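Local coordinates for protein L-Ribose isomerase (Acinetobacter, PDB 4Q0P) that probably interconverts L-ribose and its ketose L-ribulose, an aldose-ketose isomerisation carried out in a metal-containing cupin barrel, at residues K122-E127 with V213-T218. Residues are numbered along the deposited sequence; the frame is centred on the assembly and turned at random.
With CO (cobalt (II) ion), chain B; 0MK (beta-L-ribopyranose), chain C.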
loop_
_atom_site.group_PDB
_atom_site.type_symbol
_atom_site.label_atom_id
_atom_site.label_comp_id
_atom_site.label_asym_id
_atom_site.label_seq_id
_atom_site.Cartn_x
_atom_site.Cartn_y
_atom_site.Cartn_z
ATOM N N LYS A 122 4.452 19.286 -24.164
ATOM C CA LYS A 122 4.226 18.622 -22.885
ATOM C C LYS A 122 5.055 19.038 -21.678
ATOM O O LYS A 122 6.290 19.025 -21.710
ATOM C CB LYS A 122 4.353 17.107 -23.065
ATOM C CG LYS A 122 4.028 16.308 -21.817
ATOM C CD LYS A 122 3.898 14.826 -22.129
ATOM C CE LYS A 122 5.219 14.245 -22.589
ATOM N NZ LYS A 122 5.063 12.837 -23.037
ATOM N N THR A 123 4.346 19.413 -20.616
ATOM C CA THR A 123 4.949 19.770 -19.336
ATOM C C THR A 123 4.585 18.588 -18.424
ATOM O O THR A 123 3.420 18.174 -18.377
ATOM C CB THR A 123 4.362 21.085 -18.772
ATOM O OG1 THR A 123 4.901 22.198 -19.502
ATOM C CG2 THR A 123 4.711 21.241 -17.305
ATOM N N GLU A 124 5.581 18.047 -17.722
ATOM C CA GLU A 124 5.398 16.881 -16.854
ATOM C C GLU A 124 5.648 17.174 -15.378
ATOM O O GLU A 124 6.209 18.208 -15.014
ATOM C CB GLU A 124 6.362 15.758 -17.266
ATOM C CG GLU A 124 6.662 15.672 -18.753
ATOM C CD GLU A 124 7.800 14.704 -19.096
ATOM O OE1 GLU A 124 8.703 14.480 -18.256
ATOM O OE2 GLU A 124 7.796 14.178 -20.226
ATOM N N SER A 125 5.242 16.231 -14.532
ATOM C CA SER A 125 5.445 16.325 -13.093
ATOM C C SER A 125 5.713 14.898 -12.635
ATOM O O SER A 125 5.146 13.956 -13.190
ATOM C CB SER A 125 4.204 16.882 -12.388
ATOM O OG SER A 125 3.141 15.943 -12.374
ATOM N N TYR A 126 6.584 14.740 -11.638
ATOM C CA TYR A 126 6.923 13.414 -11.135
ATOM C C TYR A 126 6.590 13.201 -9.673
ATOM O O TYR A 126 6.751 14.098 -8.837
ATOM C CB TYR A 126 8.421 13.119 -11.304
ATOM C CG TYR A 126 8.992 13.501 -12.645
ATOM C CD1 TYR A 126 8.395 13.080 -13.829
ATOM C CD2 TYR A 126 10.128 14.304 -12.727
ATOM C CE1 TYR A 126 8.913 13.456 -15.069
ATOM C CE2 TYR A 126 10.656 14.685 -13.956
ATOM C CZ TYR A 126 10.045 14.264 -15.121
ATOM O OH TYR A 126 10.547 14.673 -16.332
ATOM N N GLU A 127 6.143 11.986 -9.385
ATOM C CA GLU A 127 5.821 11.545 -8.035
ATOM C C GLU A 127 6.432 10.152 -7.924
ATOM O O GLU A 127 5.952 9.212 -8.557
ATOM C CB GLU A 127 4.310 11.453 -7.834
ATOM C CG GLU A 127 3.902 10.968 -6.447
ATOM C CD GLU A 127 2.430 10.611 -6.363
ATOM O OE1 GLU A 127 1.609 11.378 -6.896
ATOM O OE2 GLU A 127 2.094 9.571 -5.759
ATOM N N VAL A 213 7.584 5.444 -10.983
ATOM C CA VAL A 213 7.178 6.842 -10.914
ATOM C C VAL A 213 5.845 7.148 -11.581
ATOM O O VAL A 213 5.555 6.664 -12.670
ATOM C CB VAL A 213 8.252 7.750 -11.571
ATOM C CG1 VAL A 213 7.801 9.213 -11.557
ATOM C CG2 VAL A 213 9.570 7.605 -10.833
ATOM N N ARG A 214 5.036 7.961 -10.919
ATOM C CA ARG A 214 3.770 8.362 -11.489
ATOM C C ARG A 214 3.980 9.712 -12.166
ATOM O O ARG A 214 4.423 10.675 -11.538
ATOM C CB ARG A 214 2.689 8.511 -10.414
ATOM C CG ARG A 214 1.364 9.010 -11.001
ATOM C CD ARG A 214 0.334 9.369 -9.937
ATOM N NE ARG A 214 -0.119 8.217 -9.161
ATOM C CZ ARG A 214 -1.313 7.641 -9.292
ATOM N NH1 ARG A 214 -1.634 6.601 -8.535
ATOM N NH2 ARG A 214 -2.183 8.102 -10.178
ATOM N N GLU A 215 3.676 9.788 -13.451
ATOM C CA GLU A 215 3.820 11.046 -14.149
ATOM C C GLU A 215 2.461 11.633 -14.472
ATOM O O GLU A 215 1.577 10.947 -14.991
ATOM C CB GLU A 215 4.600 10.876 -15.448
ATOM C CG GLU A 215 4.639 12.161 -16.276
ATOM C CD GLU A 215 5.375 11.989 -17.580
ATOM O OE1 GLU A 215 6.592 11.714 -17.536
ATOM O OE2 GLU A 215 4.739 12.123 -18.649
ATOM N N VAL A 216 2.299 12.905 -14.135
ATOM C CA VAL A 216 1.075 13.631 -14.422
ATOM C C VAL A 216 1.558 14.782 -15.297
ATOM O O VAL A 216 2.317 15.648 -14.845
ATOM C CB VAL A 216 0.401 14.162 -13.132
ATOM C CG1 VAL A 216 -0.715 15.104 -13.489
ATOM C CG2 VAL A 216 -0.168 12.988 -12.310
ATOM N N SER A 217 1.146 14.768 -16.560
ATOM C CA SER A 217 1.572 15.793 -17.502
ATOM C C SER A 217 0.427 16.205 -18.409
ATOM O O SER A 217 -0.683 15.685 -18.303
ATOM C CB SER A 217 2.710 15.253 -18.369
ATOM O OG SER A 217 2.202 14.347 -19.333
ATOM N N THR A 218 0.700 17.155 -19.297
ATOM C CA THR A 218 -0.302 17.593 -20.249
ATOM C C THR A 218 -0.350 16.493 -21.312
ATOM O O THR A 218 0.433 15.535 -21.249
ATOM C CB THR A 218 0.076 18.962 -20.869
ATOM O OG1 THR A 218 1.413 18.916 -21.383
ATOM C CG2 THR A 218 -0.007 20.054 -19.812
HETATM CO CO CO B . 9.653 13.706 -21.051
HETATM C C1 0MK C . 7.856 11.148 -20.297
HETATM C C2 0MK C . 6.481 10.543 -20.566
HETATM C C3 0MK C . 6.559 9.469 -21.660
HETATM C C4 0MK C . 7.337 9.943 -22.901
HETATM C C5 0MK C . 8.657 10.626 -22.524
HETATM O O1 0MK C . 8.719 10.146 -19.786
HETATM O O2 0MK C . 5.572 11.566 -20.946
HETATM O O3 0MK C . 5.242 9.095 -22.040
HETATM O O4 0MK C . 6.537 10.824 -23.674
HETATM O O5 0MK C . 8.424 11.646 -21.529
HETATM O O HOH W 1 10.243 12.478 -19.325
HETATM O O HOH W 2 3.346 13.404 -10.607
#
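The sugar-binding metal site of a cupin barrel is built here across two neighbouring antiparallel strands, where Glu124 and Glu215, one from each, and Lys122, just before strand 124-130, meet around one ribopyranose. Glu124 binds cobalt through OE2 at 2.1 Å, completing a site made with His117, His119 and His199; the sugar's O5 and a water also reach the metal. The other oxygen of Glu124, OE1, is met by the Tyr126 hydroxyl nearly along the C-O axis, which, together with the cobalt bond and that water donating to OE1, holds the carboxylate in its rotation. Glu215 runs out beside Tyr126, its CG anti to the backbone N (chi1 174°), and OE1 arrives at the ring edge in plane, 3.8 Å from CE1. That same oxygen lies 3.6 Å from Glu124 OE1, a pairing of like charges that the metal and Lys104, salt-bridged to Glu215 OE2, would ease. Sugar O2 donates to Glu215 OE2 at 2.5 Å; Lys122, bent at chi3 (65°), donates from NZ to sugar O4 at 2.6 Å.

On the opposite face, the Ser125 hydroxyl donates to Val216 O at 2.6 Å, in the carbonyl plane on a lone pair. Glu127 lies alongside Arg214, but is salt-bridged to Lys190 and to Arg214 of the second subunit, whose Glu127 pairs with this Arg214. Three histidines and one glutamate holding a metal inside a beta barrel form the classic cupin site.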